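Local coordinates for Anapc5 protein (Xenopus laevis, PDB 5BPZ) that is a subunit of the anaphase-promoting complex (APC/C), the large ubiquitin ligase that drives the cell cycle through mitosis, represented here by its helical N-terminal domain, at residues Ser51-Glu54 / Lys55-Asn59; Pro69-Thr72 / Leu73-Ile77; Val91-Arg94 / Ile95-Met98; Phe133-His136 / Met137-Tyr141. One frame throughout, in Å; residues are numbered along the deposited sequence.

Interaction 1: Ser51-Glu54 / Lys55-Asn59; sequences SLVE and KRRLN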
loop_
_atom_site.group_PDB
_atom_site.type_symbol
_atom_site.label_atom_id
_atom_site.label_comp_id
_atom_site.label_asym_id
_atom_site.label_seq_id
_atom_site.Cartn_x
_atom_site.Cartn_y
_atom_site.Cartn_z
ATOM N N SER A 51 -4.967 -18.470 7.681
ATOM C CA SER A 51 -6.065 -19.044 6.912
ATOM C C SER A 51 -6.877 -17.952 6.203
ATOM O O SER A 51 -6.794 -16.774 6.578
ATOM C CB SER A 51 -6.980 -19.826 7.850
ATOM O OG SER A 51 -7.629 -18.951 8.751
ATOM N N LEU A 52 -7.700 -18.352 5.223
ATOM C CA LEU A 52 -8.591 -17.433 4.508
ATOM C C LEU A 52 -9.615 -16.778 5.485
ATOM O O LEU A 52 -9.906 -15.585 5.369
ATOM C CB LEU A 52 -9.303 -18.159 3.357
ATOM C CG LEU A 52 -10.147 -17.300 2.405
ATOM C CD1 LEU A 52 -9.319 -16.152 1.773
ATOM C CD2 LEU A 52 -10.801 -18.155 1.350
ATOM N N VAL A 53 -10.098 -17.544 6.472
ATOM C CA VAL A 53 -11.006 -17.035 7.494
ATOM C C VAL A 53 -10.333 -15.888 8.297
ATOM O O VAL A 53 -10.924 -14.816 8.443
ATOM C CB VAL A 53 -11.554 -18.199 8.371
ATOM C CG1 VAL A 53 -12.057 -17.713 9.723
ATOM C CG2 VAL A 53 -12.653 -18.954 7.631
ATOM N N GLU A 54 -9.084 -16.104 8.760
ATOM C CA GLU A 54 -8.284 -15.125 9.513
ATOM C C GLU A 54 -8.018 -13.886 8.652
ATOM O O GLU A 54 -8.019 -12.779 9.172
ATOM C CB GLU A 54 -6.956 -15.739 10.007
ATOM C CG GLU A 54 -7.106 -16.825 11.064
ATOM C CD GLU A 54 -5.812 -17.540 11.421
ATOM O OE1 GLU A 54 -5.313 -18.341 10.594
ATOM O OE2 GLU A 54 -5.291 -17.293 12.532
ATOM N N LYS A 55 -7.822 -14.077 7.335
ATOM C CA LYS A 55 -7.599 -12.993 6.366
ATOM C C LYS A 55 -8.837 -12.112 6.262
ATOM O O LYS A 55 -8.707 -10.897 6.185
ATOM C CB LYS A 55 -7.269 -13.560 4.978
ATOM C CG LYS A 55 -5.818 -13.962 4.810
ATOM C CD LYS A 55 -5.567 -14.577 3.446
ATOM C CE LYS A 55 -4.159 -15.082 3.368
ATOM N NZ LYS A 55 -3.864 -15.705 2.049
ATOM N N ARG A 56 -10.037 -12.736 6.267
ATOM C CA ARG A 56 -11.313 -12.034 6.190
ATOM C C ARG A 56 -11.544 -11.184 7.443
ATOM O O ARG A 56 -11.996 -10.042 7.325
ATOM C CB ARG A 56 -12.467 -13.002 5.870
ATOM C CG ARG A 56 -12.302 -13.619 4.463
ATOM C CD ARG A 56 -13.575 -14.115 3.806
ATOM N NE ARG A 56 -14.162 -15.230 4.541
ATOM C CZ ARG A 56 -14.273 -16.473 4.087
ATOM N NH1 ARG A 56 -13.865 -16.783 2.861
ATOM N NH2 ARG A 56 -14.815 -17.413 4.845
ATOM N N ARG A 57 -11.135 -11.709 8.624
ATOM C CA ARG A 57 -11.221 -11.015 9.912
ATOM C C ARG A 57 -10.274 -9.818 9.891
ATOM O O ARG A 57 -10.681 -8.721 10.250
ATOM C CB ARG A 57 -10.849 -11.945 11.082
ATOM C CG ARG A 57 -11.818 -13.094 11.327
ATOM C CD ARG A 57 -11.491 -13.841 12.612
ATOM N NE ARG A 57 -12.383 -14.986 12.811
ATOM C CZ ARG A 57 -11.977 -16.244 12.968
ATOM N NH1 ARG A 57 -10.683 -16.537 12.965
ATOM N NH2 ARG A 57 -12.863 -17.216 13.126
ATOM N N LEU A 58 -9.022 -10.027 9.441
ATOM C CA LEU A 58 -8.010 -8.975 9.361
ATOM C C LEU A 58 -8.379 -7.840 8.405
ATOM O O LEU A 58 -8.069 -6.687 8.705
ATOM C CB LEU A 58 -6.631 -9.547 9.036
ATOM C CG LEU A 58 -5.941 -10.292 10.173
ATOM C CD1 LEU A 58 -4.640 -10.857 9.712
ATOM C CD2 LEU A 58 -5.712 -9.394 11.386
ATOM N N ASN A 59 -9.073 -8.152 7.285
ATOM C CA ASN A 59 -9.550 -7.156 6.320
ATOM C C ASN A 59 -10.591 -6.225 6.949
ATOM O O ASN A 59 -10.705 -5.077 6.517
ATOM C CB ASN A 59 -10.121 -7.814 5.056
ATOM C CG ASN A 59 -9.085 -8.193 4.020
ATOM O OD1 ASN A 59 -9.013 -9.347 3.583
ATOM N ND2 ASN A 59 -8.270 -7.235 3.584
#
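Val53 and Leu52 meet the guanidinium groups of Arg57 and Arg56 on the first two turns of helix 52-67, which opens with a capping box. Val53 CG1 lies over one face of the Arg57 guanidinium, 3.6 Å from Arg57 CZ and offset toward the rim of the group. Val53 CG1 is anti to the backbone N (chi1 159°), which directs it along the helix toward that group. The Arg57 chain runs extended from CG to NE. Arg56 is bent at chi3 instead. Arg56 NH1 comes within 3.7 Å of Leu52 CD2, and Arg56 NH2 approaches Val53 CG2, both obliquely.

The capping box joins Ser51 and Glu54. Glu54 N donates to Ser51 OG at 3.2 Å. In return, Ser51 N donates to Glu54 OE1 at 2.9 Å, in a nearly straight bond (175°). The donor meets OE1 on the anti side, tilted 26° from the carboxylate plane. With an alanine in place of Glu54, Ser51 N would probably lose this acceptor and the start of the helix would be less firmly fixed. Lys55 points its amine elsewhere, to Ser45 O at the end of the preceding helix.

This is a surface contact. Backbone bonds continue the helix beneath these side chains, and the last of the four across the contact runs from Leu58 N to Glu54 O, 2.9 Å long.

Interaction 2: Pro69-Thr72 / Leu73-Ile77; sequences PDMT and LSKLI. With EDO (1,2-ethanediol), chain B.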
loop_
_atom_site.group_PDB
_atom_site.type_symbol
_atom_site.label_atom_id
_atom_site.label_comp_id
_atom_site.label_asym_id
_atom_site.label_seq_id
_atom_site.Cartn_x
_atom_site.Cartn_y
_atom_site.Cartn_z
ATOM N N PRO A 69 -7.234 9.556 7.494
ATOM C CA PRO A 69 -6.311 10.482 6.814
ATOM C C PRO A 69 -4.928 9.865 6.627
ATOM O O PRO A 69 -4.642 8.811 7.193
ATOM C CB PRO A 69 -6.280 11.708 7.733
ATOM C CG PRO A 69 -6.753 11.227 9.069
ATOM C CD PRO A 69 -7.304 9.827 8.945
ATOM N N ASP A 70 -4.074 10.514 5.812
ATOM C CA ASP A 70 -2.711 10.057 5.539
ATOM C C ASP A 70 -1.866 10.125 6.798
ATOM O O ASP A 70 -2.050 11.019 7.622
ATOM C CB ASP A 70 -2.057 10.917 4.437
ATOM C CG ASP A 70 -2.464 10.591 3.005
ATOM O OD1 ASP A 70 -3.556 10.005 2.807
ATOM O OD2 ASP A 70 -1.705 10.941 2.085
ATOM N N MET A 71 -0.958 9.166 6.953
ATOM C CA MET A 71 -0.025 9.129 8.078
ATOM C C MET A 71 1.354 8.759 7.530
ATOM O O MET A 71 1.449 8.323 6.390
ATOM C CB MET A 71 -0.502 8.129 9.162
ATOM C CG MET A 71 -0.401 6.672 8.736
ATOM S SD MET A 71 -1.084 5.471 9.901
ATOM C CE MET A 71 -2.751 6.070 10.082
ATOM N N THR A 72 2.411 8.929 8.332
ATOM C CA THR A 72 3.776 8.578 7.928
ATOM C C THR A 72 3.898 7.046 7.754
ATOM O O THR A 72 3.109 6.290 8.336
ATOM C CB THR A 72 4.779 9.061 8.996
ATOM O OG1 THR A 72 4.581 8.318 10.191
ATOM C CG2 THR A 72 4.714 10.568 9.259
ATOM N N LEU A 73 4.912 6.590 6.993
ATOM C CA LEU A 73 5.166 5.162 6.832
ATOM C C LEU A 73 5.458 4.501 8.219
ATOM O O LEU A 73 5.005 3.394 8.473
ATOM C CB LEU A 73 6.344 4.925 5.866
ATOM C CG LEU A 73 6.691 3.460 5.545
ATOM C CD1 LEU A 73 5.495 2.703 5.002
ATOM C CD2 LEU A 73 7.847 3.383 4.568
ATOM N N SER A 74 6.201 5.199 9.087
ATOM C CA SER A 74 6.590 4.763 10.431
ATOM C C SER A 74 5.366 4.397 11.270
ATOM O O SER A 74 5.348 3.321 11.872
ATOM C CB SER A 74 7.405 5.853 11.120
ATOM O OG SER A 74 8.011 5.358 12.301
ATOM N N LYS A 75 4.321 5.253 11.247
ATOM C CA LYS A 75 3.076 5.016 11.977
ATOM C C LYS A 75 2.293 3.855 11.386
ATOM O O LYS A 75 1.788 3.017 12.134
ATOM C CB LYS A 75 2.208 6.276 12.055
ATOM C CG LYS A 75 1.240 6.232 13.235
ATOM C CD LYS A 75 0.380 7.482 13.316
ATOM C CE LYS A 75 -0.987 7.198 13.879
ATOM N NZ LYS A 75 -1.977 8.223 13.447
ATOM N N LEU A 76 2.206 3.794 10.050
ATOM C CA LEU A 76 1.505 2.716 9.360
ATOM C C LEU A 76 2.118 1.362 9.688
ATOM O O LEU A 76 1.377 0.448 10.029
ATOM C CB LEU A 76 1.478 2.948 7.843
ATOM C CG LEU A 76 0.842 1.838 7.003
ATOM C CD1 LEU A 76 -0.642 1.635 7.364
ATOM C CD2 LEU A 76 0.989 2.131 5.537
ATOM N N ILE A 77 3.456 1.245 9.643
ATOM C CA ILE A 77 4.164 -0.010 9.963
ATOM C C ILE A 77 3.918 -0.416 11.418
ATOM O O ILE A 77 3.736 -1.603 11.689
ATOM C CB ILE A 77 5.687 0.071 9.578
ATOM C CG1 ILE A 77 5.899 0.345 8.046
ATOM C CG2 ILE A 77 6.496 -1.158 10.053
ATOM C CD1 ILE A 77 5.127 -0.577 7.025
HETATM C C1 EDO B . 7.596 8.716 6.779
HETATM O O1 EDO B . 6.846 8.220 5.701
HETATM C C2 EDO B . 7.822 7.663 7.859
HETATM O O2 EDO B . 8.450 8.246 8.967
#
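Met71 and Thr72 make a local contact with the first turn of helix 73-83, where the loop after helix 52-67 runs into it. Thr72 is the N-cap. Thr72 OG1 accepts from Lys75 N at 3.3 Å. OG1 sits between the backbone N and the carbonyl carbon (chi1 67°), which lets it face the first turn. Thr72 O also accepts from Leu76 N at 3.2 Å. Leu73 N donates to O1 of a bound 1,2-ethanediol, 2.8 Å away, probably from the crystallisation liquor.

Met71 reaches the same turn with its sulfur. Met71 SD lies 3.7 Å from Leu76 N and 4.1 Å from Leu76 CB. The Met71 chain crosses that of Lys75 at about a right angle, and Met71 CE comes 4.1 Å from Lys75 NZ. Shortening Met71 to an alanine is likely to open a gap beside Leu76 CB and leave the aliphatic part of Lys75 without this apolar neighbour. Met71 also packs on Tyr33 and Leu65, and its carbonyl accepts from Tyr159 OH. These contacts tie the loop to three neighbouring helices. Together they make a helix N-terminus with a threonine N-cap, set within an all-helical domain.

Interaction 3: Val91-Arg94 / Ile95-Met98; sequences VHIR and IKLM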
loop_
_atom_site.group_PDB
_atom_site.type_symbol
_atom_site.label_atom_id
_atom_site.label_comp_id
_atom_site.label_asym_id
_atom_site.label_seq_id
_atom_site.Cartn_x
_atom_site.Cartn_y
_atom_site.Cartn_z
ATOM N N VAL A 91 5.509 -5.518 3.903
ATOM C CA VAL A 91 4.940 -4.254 3.439
ATOM C C VAL A 91 6.077 -3.229 3.364
ATOM O O VAL A 91 6.268 -2.605 2.316
ATOM C CB VAL A 91 3.780 -3.776 4.360
ATOM C CG1 VAL A 91 3.391 -2.329 4.075
ATOM C CG2 VAL A 91 2.570 -4.686 4.228
ATOM N N HIS A 92 6.845 -3.101 4.467
ATOM C CA HIS A 92 7.971 -2.178 4.603
ATOM C C HIS A 92 9.041 -2.367 3.514
ATOM O O HIS A 92 9.430 -1.386 2.872
ATOM C CB HIS A 92 8.567 -2.258 6.021
ATOM C CG HIS A 92 9.722 -1.335 6.241
ATOM N ND1 HIS A 92 9.540 0.026 6.391
ATOM C CD2 HIS A 92 11.047 -1.608 6.291
ATOM C CE1 HIS A 92 10.752 0.532 6.546
ATOM N NE2 HIS A 92 11.691 -0.408 6.481
ATOM N N ILE A 93 9.474 -3.625 3.279
ATOM C CA ILE A 93 10.496 -3.975 2.281
ATOM C C ILE A 93 9.967 -3.800 0.848
ATOM O O ILE A 93 10.748 -3.463 -0.039
ATOM C CB ILE A 93 11.131 -5.396 2.527
ATOM C CG1 ILE A 93 11.651 -5.588 3.984
ATOM C CG2 ILE A 93 12.222 -5.751 1.502
ATOM C CD1 ILE A 93 12.890 -4.759 4.435
ATOM N N ARG A 94 8.662 -4.026 0.614
ATOM C CA ARG A 94 8.083 -3.853 -0.725
ATOM C C ARG A 94 8.141 -2.374 -1.145
ATOM O O ARG A 94 8.466 -2.085 -2.296
ATOM C CB ARG A 94 6.647 -4.397 -0.796
ATOM C CG ARG A 94 5.969 -4.177 -2.146
ATOM C CD ARG A 94 5.845 -5.452 -2.950
ATOM N NE ARG A 94 4.559 -6.093 -2.703
ATOM C CZ ARG A 94 3.635 -6.312 -3.633
ATOM N NH1 ARG A 94 3.866 -5.984 -4.898
ATOM N NH2 ARG A 94 2.487 -6.884 -3.309
ATOM N N ILE A 95 7.816 -1.455 -0.214
ATOM C CA ILE A 95 7.873 -0.011 -0.450
ATOM C C ILE A 95 9.335 0.384 -0.631
ATOM O O ILE A 95 9.654 1.053 -1.611
ATOM C CB ILE A 95 7.129 0.794 0.657
ATOM C CG1 ILE A 95 5.613 0.531 0.564
ATOM C CG2 ILE A 95 7.431 2.311 0.565
ATOM C CD1 ILE A 95 4.950 0.442 1.930
ATOM N N LYS A 96 10.224 -0.123 0.250
ATOM C CA LYS A 96 11.681 0.065 0.194
ATOM C C LYS A 96 12.241 -0.253 -1.209
ATOM O O LYS A 96 12.987 0.556 -1.750
ATOM C CB LYS A 96 12.370 -0.836 1.244
ATOM C CG LYS A 96 13.900 -0.706 1.303
ATOM C CD LYS A 96 14.516 -1.915 1.980
ATOM C CE LYS A 96 15.431 -1.555 3.123
ATOM N NZ LYS A 96 16.696 -0.935 2.655
ATOM N N LEU A 97 11.863 -1.420 -1.787
ATOM C CA LEU A 97 12.318 -1.864 -3.109
ATOM C C LEU A 97 11.750 -1.013 -4.232
ATOM O O LEU A 97 12.441 -0.776 -5.220
ATOM C CB LEU A 97 12.015 -3.356 -3.340
ATOM C CG LEU A 97 12.778 -4.337 -2.445
ATOM C CD1 LEU A 97 12.067 -5.670 -2.369
ATOM C CD2 LEU A 97 14.229 -4.501 -2.884
ATOM N N MET A 98 10.498 -0.553 -4.081
ATOM C CA MET A 98 9.841 0.327 -5.045
ATOM C C MET A 98 10.551 1.689 -5.063
ATOM O O MET A 98 10.857 2.202 -6.137
ATOM C CB MET A 98 8.370 0.499 -4.673
ATOM C CG MET A 98 7.438 0.045 -5.742
ATOM S SD MET A 98 5.770 -0.141 -5.109
ATOM C CE MET A 98 5.179 1.440 -5.350
#
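Val91 and Ile95 pack one turn apart on helix 85-99, a partly buried helix of this all-helical domain. Two apolar pairs, Val91-Ile95 and Ile93-Leu97, follow the i to i+4 spacing. Val91 CG1 and Ile95 CD1 are 3.8 Å apart, and the two side chains lie side by side, pointing the same way. Val91 CG1 is anti to the backbone N (chi1 167°), which aims it along the helix toward Ile95. On another side of the helix, Ile93 CG2 meets Leu97 CD1 at 3.9 Å, the two chains meeting obliquely. Ile93 also runs alongside Lys96, its i to i+3 neighbour, with Ile93 CD1 at 4.1 Å from Lys96 CD.

The backbone bonds are those of a regular alpha helix. Ile95 N donates to Val91 O at 3.2 Å, and Lys96 N to His92 O at 3.0 Å. Met98 N continues the series on Arg94 O.

The outer partners divide by chemistry. Arg94 bends at chi2 and chi3, and its NH2 forms a salt bridge with Glu43 of helix 32-46. Its charge is thus answered outside this helix. Ile95 rests on Leu73 and Phe160, while Met98 packs on Leu156 and Phe109. The buried face of the helix therefore meets several neighbouring helices. Under the exposed Ile93-Leu97 pair, Leu97 N donates to Ile93 O at 2.9 Å, with an N-H...O angle of 155°.

Interaction 4: Phe133-His136 / Met137-Tyr141; sequences FLRH and MILAY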
loop_
_atom_site.group_PDB
_atom_site.type_symbol
_atom_site.label_atom_id
_atom_site.label_comp_id
_atom_site.label_asym_id
_atom_site.label_seq_id
_atom_site.Cartn_x
_atom_site.Cartn_y
_atom_site.Cartn_z
ATOM N N PHE A 133 -12.093 0.866 -2.714
ATOM C CA PHE A 133 -10.781 1.482 -2.514
ATOM C C PHE A 133 -9.816 1.088 -3.641
ATOM O O PHE A 133 -9.107 1.951 -4.153
ATOM C CB PHE A 133 -10.194 1.127 -1.131
ATOM C CG PHE A 133 -8.899 1.836 -0.792
ATOM C CD1 PHE A 133 -8.908 3.133 -0.290
ATOM C CD2 PHE A 133 -7.672 1.214 -0.992
ATOM C CE1 PHE A 133 -7.712 3.798 0.000
ATOM C CE2 PHE A 133 -6.475 1.879 -0.700
ATOM C CZ PHE A 133 -6.504 3.164 -0.205
ATOM N N LEU A 134 -9.789 -0.208 -4.016
ATOM C CA LEU A 134 -8.931 -0.721 -5.086
ATOM C C LEU A 134 -9.324 -0.072 -6.405
ATOM O O LEU A 134 -8.459 0.442 -7.109
ATOM C CB LEU A 134 -9.008 -2.257 -5.186
ATOM C CG LEU A 134 -8.304 -3.068 -4.085
ATOM C CD1 LEU A 134 -8.774 -4.496 -4.092
ATOM C CD2 LEU A 134 -6.786 -3.042 -4.240
ATOM N N ARG A 135 -10.643 -0.017 -6.679
ATOM C CA ARG A 135 -11.256 0.598 -7.852
ATOM C C ARG A 135 -10.894 2.089 -7.945
ATOM O O ARG A 135 -10.307 2.508 -8.943
ATOM C CB ARG A 135 -12.786 0.407 -7.800
ATOM C CG ARG A 135 -13.481 0.820 -9.086
ATOM C CD ARG A 135 -14.967 1.066 -8.918
ATOM N NE ARG A 135 -15.469 1.930 -9.989
ATOM C CZ ARG A 135 -15.872 1.500 -11.180
ATOM N NH1 ARG A 135 -15.851 0.203 -11.469
ATOM N NH2 ARG A 135 -16.299 2.362 -12.094
ATOM N N HIS A 136 -11.221 2.876 -6.900
ATOM C CA HIS A 136 -10.948 4.315 -6.856
ATOM C C HIS A 136 -9.465 4.664 -6.908
ATOM O O HIS A 136 -9.137 5.720 -7.451
ATOM C CB HIS A 136 -11.638 4.998 -5.664
ATOM C CG HIS A 136 -13.136 5.000 -5.765
ATOM N ND1 HIS A 136 -13.930 4.533 -4.732
ATOM C CD2 HIS A 136 -13.935 5.396 -6.785
ATOM C CE1 HIS A 136 -15.179 4.670 -5.147
ATOM N NE2 HIS A 136 -15.232 5.180 -6.379
ATOM N N MET A 137 -8.567 3.786 -6.397
ATOM C CA MET A 137 -7.118 4.033 -6.479
ATOM C C MET A 137 -6.594 3.782 -7.894
ATOM O O MET A 137 -5.848 4.615 -8.407
ATOM C CB MET A 137 -6.314 3.220 -5.454
ATOM C CG MET A 137 -6.372 3.783 -4.040
ATOM S SD MET A 137 -5.690 5.462 -3.897
ATOM C CE MET A 137 -7.236 6.403 -3.602
ATOM N N ILE A 138 -6.986 2.635 -8.523
ATOM C CA ILE A 138 -6.573 2.260 -9.880
ATOM C C ILE A 138 -7.149 3.249 -10.907
ATOM O O ILE A 138 -6.445 3.602 -11.852
ATOM C CB ILE A 138 -6.863 0.754 -10.227
ATOM C CG1 ILE A 138 -6.229 -0.236 -9.206
ATOM C CG2 ILE A 138 -6.463 0.386 -11.678
ATOM C CD1 ILE A 138 -4.661 -0.331 -9.145
ATOM N N LEU A 139 -8.404 3.717 -10.707
ATOM C CA LEU A 139 -9.030 4.695 -11.604
ATOM C C LEU A 139 -8.325 6.046 -11.510
ATOM O O LEU A 139 -7.911 6.569 -12.544
ATOM C CB LEU A 139 -10.534 4.869 -11.342
ATOM C CG LEU A 139 -11.487 3.781 -11.843
ATOM C CD1 LEU A 139 -12.889 4.026 -11.316
ATOM C CD2 LEU A 139 -11.524 3.709 -13.367
ATOM N N ALA A 140 -8.152 6.595 -10.277
ATOM C CA ALA A 140 -7.471 7.879 -10.058
ATOM C C ALA A 140 -6.021 7.825 -10.533
ATOM O O ALA A 140 -5.518 8.835 -11.035
ATOM C CB ALA A 140 -7.543 8.292 -8.599
ATOM N N TYR A 141 -5.373 6.635 -10.432
ATOM C CA TYR A 141 -4.014 6.412 -10.925
ATOM C C TYR A 141 -3.969 6.528 -12.444
ATOM O O TYR A 141 -3.101 7.228 -12.953
ATOM C CB TYR A 141 -3.439 5.046 -10.484
ATOM C CG TYR A 141 -2.052 4.771 -11.041
ATOM C CD1 TYR A 141 -0.930 5.414 -10.521
ATOM C CD2 TYR A 141 -1.866 3.892 -12.106
ATOM C CE1 TYR A 141 0.342 5.191 -11.050
ATOM C CE2 TYR A 141 -0.597 3.653 -12.635
ATOM C CZ TYR A 141 0.505 4.300 -12.097
ATOM O OH TYR A 141 1.761 4.073 -12.604
#
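Met137 N donates to Phe133 O at 2.9 Å, the first of four consecutive i to i+4 backbone bonds that join the two halves of this piece of helix 129-142. The series ends with Ala140 N on His136 O, where the donor stands above the carbonyl plane, 43° out of it.

The same pair, Phe133 and Met137, carries the main side-chain contact. Met137 CG sits over one face of the Phe133 ring, 4.0 Å from the ring centroid and 18° off the normal, offset toward the rim. This is a CH-pi contact. Phe133 CE2 is its nearest ring atom, 3.8 Å from Met137 CG. Met137 SD lies farther out, 4.9 Å from the ring centroid and oblique to the ring. With CG anti to the carbonyl carbon (chi1 -77°), Met137 folds back toward the previous turn, and its further bend at chi2 holds the sulfur near the ring.

Arg135 and Leu139 form a more exposed pair. Leu139 CD1 lies 3.6 Å from Arg135 NE and approaches the guanidinium obliquely, beside an arginine chain extended from CG to NE.

Both Phe133 and Met137 are buried and also touch Lys34 of helix 32-46. Ile138 turns to Phe110 and Leu113 of helix 103-114. The Phe133-Met137 pair is a Met-aromatic contact within one helix, on the side that packs into the helical domain.

In the fold
All four are local contacts, two within a helix and two at a helix start. Interaction 1 lies at the surface, with its centre about 18 Å from that of the chain, and relies on polar capping and on aliphatic side chains set against two arginines. Interaction 2 also caps a helix but is partly buried. Interactions 3 and 4 are partly buried too; they rest on apolar pairs, aliphatic in interaction 3 and CH-pi and Met-aromatic in interaction 4, and lie on opposite sides of the chain's centre. Interactions 2 and 3 touch directly: Ile77 CD1 packs on Val91 CG1 at 3.8 Å, joining the successive helices 73-83 and 85-99.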